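Side-chain contacts in protein disulfide-isomerase A4 (Rattus norvegicus, PDB 3EC3), which catalyses the rearrangement of disulfide bonds in proteins, the chain described here being its noncatalytic pair of thioredoxin-like domains: residues A[82-87]-A[154-159]; A[115-120]-A[161-166]; A[167-172]-A[224-229]; A[193-198]-A[212-217]. The protein carries 1 engineered substitution. One frame throughout, in Å; residues are numbered along the deposited sequence.

Contact 1: residues A[82-87]-A[154-159]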
loop_
_atom_site.group_PDB
_atom_site.type_symbol
_atom_site.label_atom_id
_atom_site.label_comp_id
_atom_site.label_asym_id
_atom_site.label_seq_id
_atom_site.Cartn_x
_atom_site.Cartn_y
_atom_site.Cartn_z
ATOM N N GLU A 82 -1.768 -7.978 -7.465
ATOM C CA GLU A 82 -2.433 -7.480 -8.661
ATOM C C GLU A 82 -3.550 -6.492 -8.286
ATOM O O GLU A 82 -3.754 -5.489 -8.984
ATOM C CB GLU A 82 -3.114 -8.624 -9.452
ATOM C CG GLU A 82 -2.197 -9.597 -10.218
ATOM C CD GLU A 82 -2.909 -10.305 -11.464
ATOM O OE1 GLU A 82 -4.149 -10.231 -11.639
ATOM O OE2 GLU A 82 -2.189 -10.922 -12.300
ATOM N N LYS A 83 -4.317 -6.810 -7.241
ATOM C CA LYS A 83 -5.463 -5.915 -6.864
ATOM C C LYS A 83 -5.015 -4.478 -6.493
ATOM O O LYS A 83 -5.840 -3.553 -6.492
ATOM C CB LYS A 83 -6.274 -6.577 -5.730
ATOM C CG LYS A 83 -5.451 -6.781 -4.434
ATOM C CD LYS A 83 -6.326 -7.230 -3.207
ATOM C CE LYS A 83 -7.002 -8.620 -3.416
ATOM N NZ LYS A 83 -5.915 -9.684 -3.568
ATOM N N PHE A 84 -3.732 -4.287 -6.186
ATOM C CA PHE A 84 -3.184 -2.951 -5.859
ATOM C C PHE A 84 -2.285 -2.309 -6.886
ATOM O O PHE A 84 -1.774 -1.177 -6.660
ATOM C CB PHE A 84 -2.517 -2.896 -4.493
ATOM C CG PHE A 84 -3.422 -3.326 -3.408
ATOM C CD1 PHE A 84 -2.966 -4.232 -2.450
ATOM C CD2 PHE A 84 -4.763 -2.885 -3.373
ATOM C CE1 PHE A 84 -3.834 -4.669 -1.447
ATOM C CE2 PHE A 84 -5.613 -3.325 -2.373
ATOM C CZ PHE A 84 -5.133 -4.212 -1.428
ATOM N N GLN A 85 -2.120 -2.973 -8.043
ATOM C CA GLN A 85 -1.249 -2.409 -9.105
ATOM C C GLN A 85 -2.012 -1.302 -9.818
ATOM O O GLN A 85 -3.239 -1.226 -9.702
ATOM C CB GLN A 85 -0.937 -3.524 -10.125
ATOM C CG GLN A 85 0.001 -4.535 -9.490
ATOM C CD GLN A 85 0.189 -5.793 -10.311
ATOM O OE1 GLN A 85 -0.404 -5.961 -11.377
ATOM N NE2 GLN A 85 0.999 -6.717 -9.775
ATOM N N SER A 86 -1.318 -0.463 -10.611
ATOM C CA SER A 86 -2.027 0.571 -11.382
ATOM C C SER A 86 -1.184 0.967 -12.568
ATOM O O SER A 86 0.031 0.677 -12.607
ATOM C CB SER A 86 -2.346 1.838 -10.569
ATOM O OG SER A 86 -1.169 2.661 -10.436
ATOM N N LYS A 87 -1.819 1.650 -13.513
ATOM C CA LYS A 87 -1.072 2.174 -14.691
ATOM C C LYS A 87 0.023 3.170 -14.332
ATOM O O LYS A 87 0.903 3.466 -15.167
ATOM C CB LYS A 87 -2.042 2.899 -15.642
ATOM C CG LYS A 87 -3.301 2.200 -15.859
ATOM C CD LYS A 87 -4.260 3.049 -16.731
ATOM C CE LYS A 87 -4.771 4.311 -16.040
ATOM N NZ LYS A 87 -6.038 4.761 -16.729
ATOM N N PHE A 154 -13.513 -0.250 -10.087
ATOM C CA PHE A 154 -14.147 0.924 -10.719
ATOM C C PHE A 154 -13.910 2.159 -9.852
ATOM O O PHE A 154 -13.446 3.206 -10.330
ATOM C CB PHE A 154 -15.628 0.711 -10.962
ATOM C CG PHE A 154 -16.333 1.960 -11.483
ATOM C CD1 PHE A 154 -17.018 2.796 -10.617
ATOM C CD2 PHE A 154 -16.275 2.290 -12.840
ATOM C CE1 PHE A 154 -17.690 3.970 -11.108
ATOM C CE2 PHE A 154 -16.911 3.441 -13.340
ATOM C CZ PHE A 154 -17.608 4.285 -12.464
ATOM N N TRP A 155 -14.275 2.052 -8.583
ATOM C CA TRP A 155 -14.120 3.170 -7.666
ATOM C C TRP A 155 -12.667 3.454 -7.289
ATOM O O TRP A 155 -12.268 4.631 -7.159
ATOM C CB TRP A 155 -14.927 2.920 -6.418
ATOM C CG TRP A 155 -16.414 2.952 -6.734
ATOM C CD1 TRP A 155 -17.288 1.914 -6.685
ATOM C CD2 TRP A 155 -17.157 4.091 -7.176
ATOM N NE1 TRP A 155 -18.572 2.348 -7.027
ATOM C CE2 TRP A 155 -18.505 3.679 -7.348
ATOM C CE3 TRP A 155 -16.825 5.440 -7.410
ATOM C CZ2 TRP A 155 -19.491 4.548 -7.749
ATOM C CZ3 TRP A 155 -17.834 6.306 -7.824
ATOM C CH2 TRP A 155 -19.133 5.842 -8.007
ATOM N N ARG A 156 -11.904 2.395 -7.049
ATOM C CA ARG A 156 -10.477 2.567 -6.797
ATOM C C ARG A 156 -9.779 3.359 -7.909
ATOM O O ARG A 156 -8.887 4.196 -7.632
ATOM C CB ARG A 156 -9.805 1.170 -6.559
ATOM C CG ARG A 156 -8.402 1.262 -5.903
ATOM C CD ARG A 156 -7.777 -0.189 -5.929
ATOM N NE ARG A 156 -6.393 0.035 -6.020
ATOM C CZ ARG A 156 -5.588 -0.147 -7.021
ATOM N NH1 ARG A 156 -5.854 -0.819 -8.180
ATOM N NH2 ARG A 156 -4.387 0.272 -6.754
ATOM N N ASN A 157 -10.181 3.107 -9.161
ATOM C CA ASN A 157 -9.630 3.784 -10.290
ATOM C C ASN A 157 -9.862 5.323 -10.211
ATOM O O ASN A 157 -9.009 6.083 -10.571
ATOM C CB ASN A 157 -10.228 3.223 -11.576
ATOM C CG ASN A 157 -9.630 1.884 -11.973
ATOM O OD1 ASN A 157 -10.220 1.140 -12.769
ATOM N ND2 ASN A 157 -8.454 1.572 -11.440
ATOM N N LYS A 158 -11.013 5.754 -9.699
ATOM C CA LYS A 158 -11.285 7.210 -9.559
ATOM C C LYS A 158 -10.356 7.822 -8.537
ATOM O O LYS A 158 -9.910 8.991 -8.689
ATOM C CB LYS A 158 -12.727 7.404 -9.101
ATOM C CG LYS A 158 -13.748 7.011 -10.198
ATOM C CD LYS A 158 -15.156 7.379 -9.695
ATOM C CE LYS A 158 -16.223 7.470 -10.776
ATOM N NZ LYS A 158 -15.818 6.917 -12.074
ATOM N N VAL A 159 -10.080 7.046 -7.489
ATOM C CA VAL A 159 -9.152 7.489 -6.443
ATOM C C VAL A 159 -7.710 7.587 -6.968
ATOM O O VAL A 159 -7.001 8.576 -6.716
ATOM C CB VAL A 159 -9.224 6.583 -5.186
ATOM C CG1 VAL A 159 -8.372 7.221 -4.014
ATOM C CG2 VAL A 159 -10.689 6.408 -4.770
#

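Contact 2: residues A[115-120]-A[161-166]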
loop_
_atom_site.group_PDB
_atom_site.type_symbol
_atom_site.label_atom_id
_atom_site.label_comp_id
_atom_site.label_asym_id
_atom_site.label_seq_id
_atom_site.Cartn_x
_atom_site.Cartn_y
_atom_site.Cartn_z
ATOM N N LEU A 115 3.783 0.946 0.507
ATOM C CA LEU A 115 2.385 1.226 0.287
ATOM C C LEU A 115 2.126 1.431 -1.205
ATOM O O LEU A 115 2.890 2.138 -1.845
ATOM C CB LEU A 115 1.901 2.496 1.031
ATOM C CG LEU A 115 1.546 2.470 2.520
ATOM C CD1 LEU A 115 1.049 3.856 2.851
ATOM C CD2 LEU A 115 0.506 1.421 2.832
ATOM N N PRO A 116 1.015 0.900 -1.711
ATOM C CA PRO A 116 0.668 1.284 -3.072
ATOM C C PRO A 116 0.121 2.713 -3.143
ATOM O O PRO A 116 -0.219 3.316 -2.110
ATOM C CB PRO A 116 -0.431 0.322 -3.442
ATOM C CG PRO A 116 -1.043 -0.173 -2.258
ATOM C CD PRO A 116 0.048 -0.045 -1.142
ATOM N N LEU A 117 0.055 3.258 -4.354
ATOM C CA LEU A 117 -0.575 4.549 -4.558
ATOM C C LEU A 117 -1.976 4.583 -3.965
ATOM O O LEU A 117 -2.341 5.550 -3.290
ATOM C CB LEU A 117 -0.745 4.784 -6.062
ATOM C CG LEU A 117 -0.437 6.134 -6.660
ATOM C CD1 LEU A 117 -1.097 6.350 -8.005
ATOM C CD2 LEU A 117 -0.428 7.368 -5.689
ATOM N N VAL A 118 -2.768 3.546 -4.199
ATOM C CA VAL A 118 -4.079 3.428 -3.492
ATOM C C VAL A 118 -4.296 2.010 -2.990
ATOM O O VAL A 118 -4.689 1.112 -3.751
ATOM C CB VAL A 118 -5.297 3.876 -4.339
ATOM C CG1 VAL A 118 -6.605 3.761 -3.492
ATOM C CG2 VAL A 118 -5.160 5.311 -4.785
ATOM N N GLY A 119 -3.991 1.827 -1.705
ATOM C CA GLY A 119 -4.139 0.547 -1.028
ATOM C C GLY A 119 -5.452 0.469 -0.294
ATOM O O GLY A 119 -6.294 1.363 -0.417
ATOM N N HIS A 120 -5.622 -0.608 0.469
ATOM C CA HIS A 120 -6.864 -0.865 1.215
ATOM C C HIS A 120 -6.561 -0.725 2.710
ATOM O O HIS A 120 -5.821 -1.533 3.279
ATOM C CB HIS A 120 -7.399 -2.289 0.927
ATOM C CG HIS A 120 -8.677 -2.629 1.661
ATOM N ND1 HIS A 120 -9.193 -3.904 1.675
ATOM C CD2 HIS A 120 -9.528 -1.870 2.389
ATOM C CE1 HIS A 120 -10.311 -3.926 2.389
ATOM N NE2 HIS A 120 -10.555 -2.694 2.807
ATOM N N GLU A 161 -6.665 8.169 -9.958
ATOM C CA GLU A 161 -6.586 9.415 -10.757
ATOM C C GLU A 161 -6.218 10.681 -9.965
ATOM O O GLU A 161 -5.527 11.553 -10.503
ATOM C CB GLU A 161 -7.854 9.605 -11.586
ATOM C CG GLU A 161 -8.033 8.496 -12.622
ATOM C CD GLU A 161 -6.944 8.513 -13.699
ATOM O OE1 GLU A 161 -6.633 9.596 -14.241
ATOM O OE2 GLU A 161 -6.401 7.456 -14.030
ATOM N N VAL A 162 -6.666 10.790 -8.714
ATOM C CA VAL A 162 -6.317 11.930 -7.883
ATOM C C VAL A 162 -5.004 11.666 -7.159
ATOM O O VAL A 162 -4.099 12.522 -7.102
ATOM C CB VAL A 162 -7.473 12.255 -6.880
ATOM C CG1 VAL A 162 -7.161 13.508 -6.048
ATOM C CG2 VAL A 162 -8.809 12.516 -7.658
ATOM N N ALA A 163 -4.897 10.472 -6.579
ATOM C CA ALA A 163 -3.697 10.091 -5.842
ATOM C C ALA A 163 -2.411 10.389 -6.588
ATOM O O ALA A 163 -1.432 10.847 -5.982
ATOM C CB ALA A 163 -3.785 8.561 -5.421
ATOM N N LYS A 164 -2.368 10.134 -7.896
ATOM C CA LYS A 164 -1.096 10.277 -8.636
ATOM C C LYS A 164 -0.651 11.726 -8.704
ATOM O O LYS A 164 0.518 11.996 -8.974
ATOM C CB LYS A 164 -1.227 9.763 -10.060
ATOM C CG LYS A 164 -2.186 10.563 -10.892
ATOM C CD LYS A 164 -1.804 10.441 -12.362
ATOM C CE LYS A 164 -3.027 10.707 -13.246
ATOM N NZ LYS A 164 -3.629 12.003 -12.884
ATOM N N ASP A 165 -1.590 12.635 -8.476
ATOM C CA ASP A 165 -1.318 14.086 -8.557
ATOM C C ASP A 165 -0.904 14.714 -7.238
ATOM O O ASP A 165 -0.398 15.876 -7.207
ATOM C CB ASP A 165 -2.545 14.801 -9.100
ATOM C CG ASP A 165 -2.699 14.612 -10.587
ATOM O OD1 ASP A 165 -1.697 14.266 -11.246
ATOM O OD2 ASP A 165 -3.822 14.808 -11.096
ATOM N N PHE A 166 -1.083 13.954 -6.151
ATOM C CA PHE A 166 -0.764 14.422 -4.804
ATOM C C PHE A 166 0.146 13.445 -4.071
ATOM O O PHE A 166 -0.262 12.858 -3.051
ATOM C CB PHE A 166 -2.033 14.680 -3.996
ATOM C CG PHE A 166 -2.911 15.787 -4.588
ATOM C CD1 PHE A 166 -3.915 15.489 -5.518
ATOM C CD2 PHE A 166 -2.727 17.105 -4.199
ATOM C CE1 PHE A 166 -4.713 16.521 -6.075
ATOM C CE2 PHE A 166 -3.528 18.152 -4.729
ATOM C CZ PHE A 166 -4.517 17.852 -5.671
#

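Contact 3: residues A[167-172]-A[224-229]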
loop_
_atom_site.group_PDB
_atom_site.type_symbol
_atom_site.label_atom_id
_atom_site.label_comp_id
_atom_site.label_asym_id
_atom_site.label_seq_id
_atom_site.Cartn_x
_atom_site.Cartn_y
_atom_site.Cartn_z
ATOM N N PRO A 167 1.367 13.256 -4.589
ATOM C CA PRO A 167 2.228 12.281 -3.940
ATOM C C PRO A 167 2.558 12.647 -2.500
ATOM O O PRO A 167 3.057 11.812 -1.748
ATOM C CB PRO A 167 3.482 12.303 -4.818
ATOM C CG PRO A 167 3.488 13.706 -5.451
ATOM C CD PRO A 167 2.032 13.876 -5.763
ATOM N N GLU A 168 2.321 13.906 -2.134
ATOM C CA GLU A 168 2.610 14.391 -0.790
ATOM C C GLU A 168 1.594 13.896 0.264
ATOM O O GLU A 168 1.843 14.017 1.493
ATOM C CB GLU A 168 2.633 15.919 -0.794
ATOM C CG GLU A 168 1.266 16.543 -1.121
ATOM C CD GLU A 168 1.092 16.875 -2.608
ATOM O OE1 GLU A 168 1.770 16.250 -3.461
ATOM O OE2 GLU A 168 0.304 17.790 -2.921
ATOM N N TYR A 169 0.466 13.322 -0.201
ATOM C CA TYR A 169 -0.517 12.717 0.706
ATOM C C TYR A 169 -0.622 11.216 0.413
ATOM O O TYR A 169 -0.369 10.798 -0.713
ATOM C CB TYR A 169 -1.907 13.352 0.501
ATOM C CG TYR A 169 -1.881 14.870 0.580
ATOM C CD1 TYR A 169 -1.090 15.523 1.540
ATOM C CD2 TYR A 169 -2.650 15.647 -0.295
ATOM C CE1 TYR A 169 -1.053 16.938 1.638
ATOM C CE2 TYR A 169 -2.627 17.065 -0.207
ATOM C CZ TYR A 169 -1.836 17.691 0.746
ATOM O OH TYR A 169 -1.822 19.069 0.807
ATOM N N THR A 170 -0.991 10.446 1.430
ATOM C CA THR A 170 -1.282 8.990 1.286
ATOM C C THR A 170 -2.795 8.859 1.013
ATOM O O THR A 170 -3.586 9.590 1.607
ATOM C CB THR A 170 -0.908 8.258 2.564
ATOM O OG1 THR A 170 0.461 8.591 2.926
ATOM C CG2 THR A 170 -1.085 6.737 2.410
ATOM N N PHE A 171 -3.184 8.001 0.061
ATOM C CA PHE A 171 -4.610 7.791 -0.276
ATOM C C PHE A 171 -4.889 6.319 -0.024
ATOM O O PHE A 171 -3.998 5.457 -0.226
ATOM C CB PHE A 171 -4.877 8.068 -1.741
ATOM C CG PHE A 171 -4.826 9.545 -2.155
ATOM C CD1 PHE A 171 -3.645 10.260 -2.182
ATOM C CD2 PHE A 171 -5.994 10.185 -2.580
ATOM C CE1 PHE A 171 -3.616 11.604 -2.598
ATOM C CE2 PHE A 171 -5.980 11.539 -2.996
ATOM C CZ PHE A 171 -4.793 12.246 -3.000
ATOM N N ALA A 172 -6.098 6.024 0.441
ATOM C CA ALA A 172 -6.500 4.627 0.650
ATOM C C ALA A 172 -7.992 4.515 0.430
ATOM O O ALA A 172 -8.743 5.507 0.646
ATOM C CB ALA A 172 -6.142 4.179 2.068
HETATM N N MSE A 224 -7.677 19.590 -2.861
HETATM C CA MSE A 224 -7.153 20.925 -3.155
HETATM C C MSE A 224 -7.599 21.920 -2.075
HETATM O O MSE A 224 -6.789 22.732 -1.584
HETATM C CB MSE A 224 -7.590 21.413 -4.544
HETATM C CG MSE A 224 -6.619 21.072 -5.672
HETATM SE SE MSE A 224 -4.851 21.913 -5.369
HETATM C CE MSE A 224 -3.826 21.270 -6.940
ATOM N N ALA A 225 -8.870 21.841 -1.687
ATOM C CA ALA A 225 -9.408 22.774 -0.681
ATOM C C ALA A 225 -8.708 22.533 0.660
ATOM O O ALA A 225 -8.371 23.498 1.388
ATOM C CB ALA A 225 -10.910 22.645 -0.562
ATOM N N PHE A 226 -8.445 21.256 0.949
ATOM C CA PHE A 226 -7.654 20.864 2.113
ATOM C C PHE A 226 -6.260 21.489 2.091
ATOM O O PHE A 226 -5.832 22.075 3.078
ATOM C CB PHE A 226 -7.509 19.343 2.226
ATOM C CG PHE A 226 -6.455 18.915 3.247
ATOM C CD1 PHE A 226 -5.185 18.506 2.837
ATOM C CD2 PHE A 226 -6.738 18.957 4.615
ATOM C CE1 PHE A 226 -4.229 18.124 3.770
ATOM C CE2 PHE A 226 -5.780 18.593 5.568
ATOM C CZ PHE A 226 -4.529 18.175 5.154
ATOM N N LYS A 227 -5.571 21.339 0.960
ATOM C CA LYS A 227 -4.204 21.813 0.757
ATOM C C LYS A 227 -4.114 23.301 1.000
ATOM O O LYS A 227 -3.150 23.802 1.613
ATOM C CB LYS A 227 -3.796 21.546 -0.689
ATOM C CG LYS A 227 -2.384 21.991 -1.063
ATOM C CD LYS A 227 -2.152 21.628 -2.524
ATOM C CE LYS A 227 -0.907 20.785 -2.758
ATOM N NZ LYS A 227 -0.374 19.990 -1.597
ATOM N N LYS A 228 -5.122 23.994 0.482
ATOM C CA LYS A 228 -5.204 25.453 0.515
ATOM C C LYS A 228 -5.744 25.987 1.839
ATOM O O LYS A 228 -5.877 27.205 2.008
ATOM C CB LYS A 228 -6.070 25.933 -0.648
ATOM C CG LYS A 228 -5.365 25.935 -1.994
ATOM C CD LYS A 228 -6.265 26.550 -3.069
ATOM C CE LYS A 228 -6.219 25.738 -4.367
ATOM N NZ LYS A 228 -7.566 25.659 -5.047
ATOM N N GLY A 229 -6.039 25.079 2.771
ATOM C CA GLY A 229 -6.542 25.443 4.093
ATOM C C GLY A 229 -7.953 26.002 4.085
ATOM O O GLY A 229 -8.274 26.851 4.908
#

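Contact 4: residues A[193-198]-A[212-217]. Engineered in segment 193-198: Gly193 (natural residue Glu).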
loop_
_atom_site.group_PDB
_atom_site.type_symbol
_atom_site.label_atom_id
_atom_site.label_comp_id
_atom_site.label_asym_id
_atom_site.label_seq_id
_atom_site.Cartn_x
_atom_site.Cartn_y
_atom_site.Cartn_z
ATOM N N GLY A 193 -25.169 8.994 -0.652
ATOM C CA GLY A 193 -24.193 8.595 -1.670
ATOM C C GLY A 193 -23.482 7.308 -1.320
ATOM O O GLY A 193 -23.181 7.066 -0.162
ATOM N N ASP A 194 -23.218 6.480 -2.328
ATOM C CA ASP A 194 -22.535 5.203 -2.127
ATOM C C ASP A 194 -21.054 5.317 -1.798
ATOM O O ASP A 194 -20.455 4.343 -1.343
ATOM C CB ASP A 194 -22.700 4.303 -3.351
ATOM C CG ASP A 194 -24.096 3.793 -3.493
ATOM O OD1 ASP A 194 -24.998 4.436 -2.920
ATOM O OD2 ASP A 194 -24.295 2.759 -4.163
ATOM N N VAL A 195 -20.473 6.489 -2.043
ATOM C CA VAL A 195 -19.028 6.695 -1.857
ATOM C C VAL A 195 -18.796 8.008 -1.139
ATOM O O VAL A 195 -19.371 9.017 -1.508
ATOM C CB VAL A 195 -18.270 6.714 -3.207
ATOM C CG1 VAL A 195 -16.766 6.778 -2.962
ATOM C CG2 VAL A 195 -18.617 5.462 -4.049
ATOM N N ASN A 196 -17.951 7.996 -0.118
ATOM C CA ASN A 196 -17.696 9.195 0.692
ATOM C C ASN A 196 -16.210 9.353 0.940
ATOM O O ASN A 196 -15.456 8.393 0.741
ATOM C CB ASN A 196 -18.440 9.071 2.016
ATOM C CG ASN A 196 -19.923 9.285 1.857
ATOM O OD1 ASN A 196 -20.371 10.415 1.699
ATOM N ND2 ASN A 196 -20.692 8.203 1.885
ATOM N N ALA A 197 -15.772 10.552 1.347
ATOM C CA ALA A 197 -14.323 10.778 1.509
ATOM C C ALA A 197 -14.012 11.673 2.701
ATOM O O ALA A 197 -14.791 12.566 3.037
ATOM C CB ALA A 197 -13.713 11.354 0.220
ATOM N N ALA A 198 -12.882 11.390 3.341
ATOM C CA ALA A 198 -12.367 12.210 4.431
ATOM C C ALA A 198 -10.848 12.408 4.325
ATOM O O ALA A 198 -10.140 11.654 3.630
ATOM C CB ALA A 198 -12.772 11.607 5.797
ATOM N N GLU A 212 -21.538 14.316 -2.482
ATOM C CA GLU A 212 -21.824 14.712 -3.852
ATOM C C GLU A 212 -21.701 13.445 -4.669
ATOM O O GLU A 212 -21.061 12.490 -4.211
ATOM C CB GLU A 212 -20.754 15.698 -4.309
ATOM C CG GLU A 212 -21.004 16.325 -5.674
ATOM C CD GLU A 212 -19.714 16.718 -6.356
ATOM O OE1 GLU A 212 -19.446 16.179 -7.452
ATOM O OE2 GLU A 212 -18.957 17.541 -5.786
ATOM N N GLU A 213 -22.279 13.413 -5.870
ATOM C CA GLU A 213 -22.010 12.281 -6.761
ATOM C C GLU A 213 -20.482 12.171 -6.959
ATOM O O GLU A 213 -19.796 13.123 -7.364
ATOM C CB GLU A 213 -22.830 12.343 -8.062
ATOM C CG GLU A 213 -24.224 11.649 -7.913
ATOM C CD GLU A 213 -25.255 11.995 -9.004
ATOM O OE1 GLU A 213 -25.504 11.144 -9.893
ATOM O OE2 GLU A 213 -25.853 13.101 -8.955
ATOM N N PHE A 214 -19.947 11.022 -6.573
ATOM C CA PHE A 214 -18.516 10.870 -6.449
ATOM C C PHE A 214 -17.860 10.669 -7.801
ATOM O O PHE A 214 -18.231 9.785 -8.585
ATOM C CB PHE A 214 -18.184 9.692 -5.528
ATOM C CG PHE A 214 -16.774 9.679 -5.077
ATOM C CD1 PHE A 214 -15.813 8.949 -5.768
ATOM C CD2 PHE A 214 -16.397 10.399 -3.957
ATOM C CE1 PHE A 214 -14.498 8.944 -5.350
ATOM C CE2 PHE A 214 -15.070 10.397 -3.524
ATOM C CZ PHE A 214 -14.127 9.679 -4.222
ATOM N N ASP A 215 -16.889 11.522 -8.074
ATOM C CA ASP A 215 -15.998 11.323 -9.205
ATOM C C ASP A 215 -14.640 11.905 -8.826
ATOM O O ASP A 215 -14.504 12.520 -7.743
ATOM C CB ASP A 215 -16.569 11.906 -10.526
ATOM C CG ASP A 215 -16.847 13.424 -10.478
ATOM O OD1 ASP A 215 -16.315 14.188 -9.630
ATOM O OD2 ASP A 215 -17.615 13.866 -11.345
ATOM N N SER A 216 -13.652 11.692 -9.696
ATOM C CA SER A 216 -12.301 12.222 -9.482
ATOM C C SER A 216 -12.219 13.730 -9.264
ATOM O O SER A 216 -11.500 14.184 -8.383
ATOM C CB SER A 216 -11.378 11.789 -10.611
ATOM O OG SER A 216 -11.182 10.392 -10.445
ATOM N N ASP A 217 -12.965 14.478 -10.072
ATOM C CA ASP A 217 -13.058 15.942 -9.945
ATOM C C ASP A 217 -13.458 16.411 -8.553
ATOM O O ASP A 217 -12.792 17.278 -7.963
ATOM C CB ASP A 217 -14.041 16.496 -10.969
ATOM C CG ASP A 217 -13.507 16.421 -12.381
ATOM O OD1 ASP A 217 -12.267 16.378 -12.547
ATOM O OD2 ASP A 217 -14.322 16.397 -13.327
#

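Contact 1: residues A[82-87]-A[154-159]
Arg156 makes a polar contact between domains, reaching from helix 149-163 of the second thioredoxin-like unit to the backbone of residues 83-85, in the loop between strands 75-79 and 93-96 of the first. A hydrogen bond across the segments runs from Arg156 NH1 to Gln85 O, at 3.1 Å. It is fairly straight, 158° at the hydrogen, and the acceptor lies in the guanidinium plane. The flat group also has backbone over one face, where Lys83 O stands 3.1 Å above the plane and Phe84 CA is close by. Lys83 O is itself bonded to Gln153, on the same helix as Arg156. The arginine can span the gap because its chain is extended from CG to NE, with CG anti to the backbone N (chi1 -164°); the CA atoms of Phe84 and Arg156 remain 9.2 Å apart. Its NE comes to the edge of the Phe84 ring, 4.3 Å from CD2, while Lys83 CG sits over the centre of a face of that ring. Further bonds, from NE to Val118 O and from NH1 to Gln153 OE1, fix the rotation of the buried guanidinium and probably spread its charge. Such bonding of one arginine to main-chain carbonyls of two domains illustrates how the consecutive b and b' domains of a protein disulfide isomerase can be joined.

Contact 2: residues A[115-120]-A[161-166]
Lys164 NZ is gripped by several groups, while the root of the same side chain packs against Leu117. The amine bonds to Glu161 O at 3.1 Å, lying in the carbonyl plane on a lone pair, and pairs with the carboxylate of Asp165 in a salt bridge, NZ to OD2 3.3 Å. The aliphatic chain starts between the backbone N and carbonyl carbon (chi1 65°) and bends at its last torsion, which returns the charge to its own segment. Tyr88 adds a cation-pi interaction, and Asp165 has a second partner in Arg220.

Across the segments the contact is wholly apolar and centres on the methyl of Ala163. Leu117 CD2 touches Ala163 CB at 3.6 Å, and Val118 CG2 meets the same methyl at 3.6 Å, so two branched side chains share one small one. The other branch of Leu117, CD1, lies 4.0 Å from Lys164 CB, and these two side chains pass each other at a slant. The short side chain of Ala163 is consistent with the close approach of the backbones, 6.5 Å between the CA atoms of Leu117 and Ala163.

Ala163 also meets Phe171 of strand 170-175, and Val118 meets Val159 and Leu160. The contact thereby seats the last part of helix 149-163 against edge strand 118-121 of the second sheet, beside its parallel neighbour, strand 170-175.

Contact 3: residues A[167-172]-A[224-229]
The backbones stay well apart, 9.8 Å between the CA atoms of Tyr169 and Lys227, where the lead-in to strand 170-175 faces the last turn of helix 216-227, which closes in a Schellman motif with Gly229 at positive phi. Long side chains bridge that distance. Lys227 NZ forms a salt bridge with Glu168 OE2 at 2.7 Å, meeting the oxygen on its anti side and 24° out of the carboxylate plane. The same amine donates to Tyr169 OH at 3.0 Å, so one nitrogen joins a carboxylate and a phenol from adjacent residues. Two late bends in the lysine, at chi3 and chi4, turn its end to both acceptors, and its CG lies 3.5 Å from Tyr169 OH on the way.

The tyrosine ring is held from both faces. Glu168 CG is over the centre of one, 3.5 Å above the plane, placed by chi1 (65°), while the bend at chi2 swings the carboxylate toward Lys227. On the opposite side Phe226 presents its edge in a T-shaped pair, with centroids 5.5 Å apart and planes at 76°. The ring is thus sandwiched between a methylene and an aromatic edge, while its hydroxyl accepts from Lys227.

Tyr169 further touches Val223 on helix 216-227 and Pro134, just before strand 135-140. The C-terminal helix is therefore joined at its end to the start of strand 170-175, next to its parallel partner 135-140.

Contact 4: residues A[193-198]-A[212-217]
Apolar contacts carry the whole interaction across the segments, and all converge on the ring of Phe214. The main one is a CH-pi contact: Val195 CG1 stands over the ring, 3.6 Å from its centroid and only 12° off the normal, so that the methyl is within about 4.1 Å of all six ring carbons, nearest to CG. Ala197, two residues along, meets the rim instead, its CB 4.1 Å from Phe214 CE2 and near the ring plane. Face and edge are thus met by Val195 and Ala197, both pointing toward Phe214. Phe214 reaches them with its CG anti to the backbone N (chi1 -165°), and the CA atoms of Val195 and Phe214 lie 6.2 Å apart.

Polar interactions act next to the ring. Asp215 is the N-cap of helix 216-227, its OD1 accepting from Ala218 N, and Ser216 OG bonds to Lys158 O of helix 149-163.

The ring is buried among several elements: Trp155 of helix 149-163, Val138 of strand 135-140, and Leu219 of helix 216-227. Phe214 therefore fills the seam where the turn into the C-terminal helix packs against strand 196-200, which runs antiparallel to both 135-140 and 206-208 in the second sheet.

From the N terminus, contact 1 begins in the first domain and closes on helix 149-163 of the second. Contact 2 opens inside that span and closes later on the same helix, so the two cross; they meet directly where Arg156 NE bonds to Val118 O. Contact 3 opens right after contact 2 has closed, and its long loop, ending at helix 216-227, encloses the short hairpin-containing loop of contact 4. The last two do not touch but share that helix, near its end and at its start. Contact 1 joins the domains, whereas contacts 2, 3 and 4 fasten two helices to one sheet, with helix 149-163 touching parts of all four.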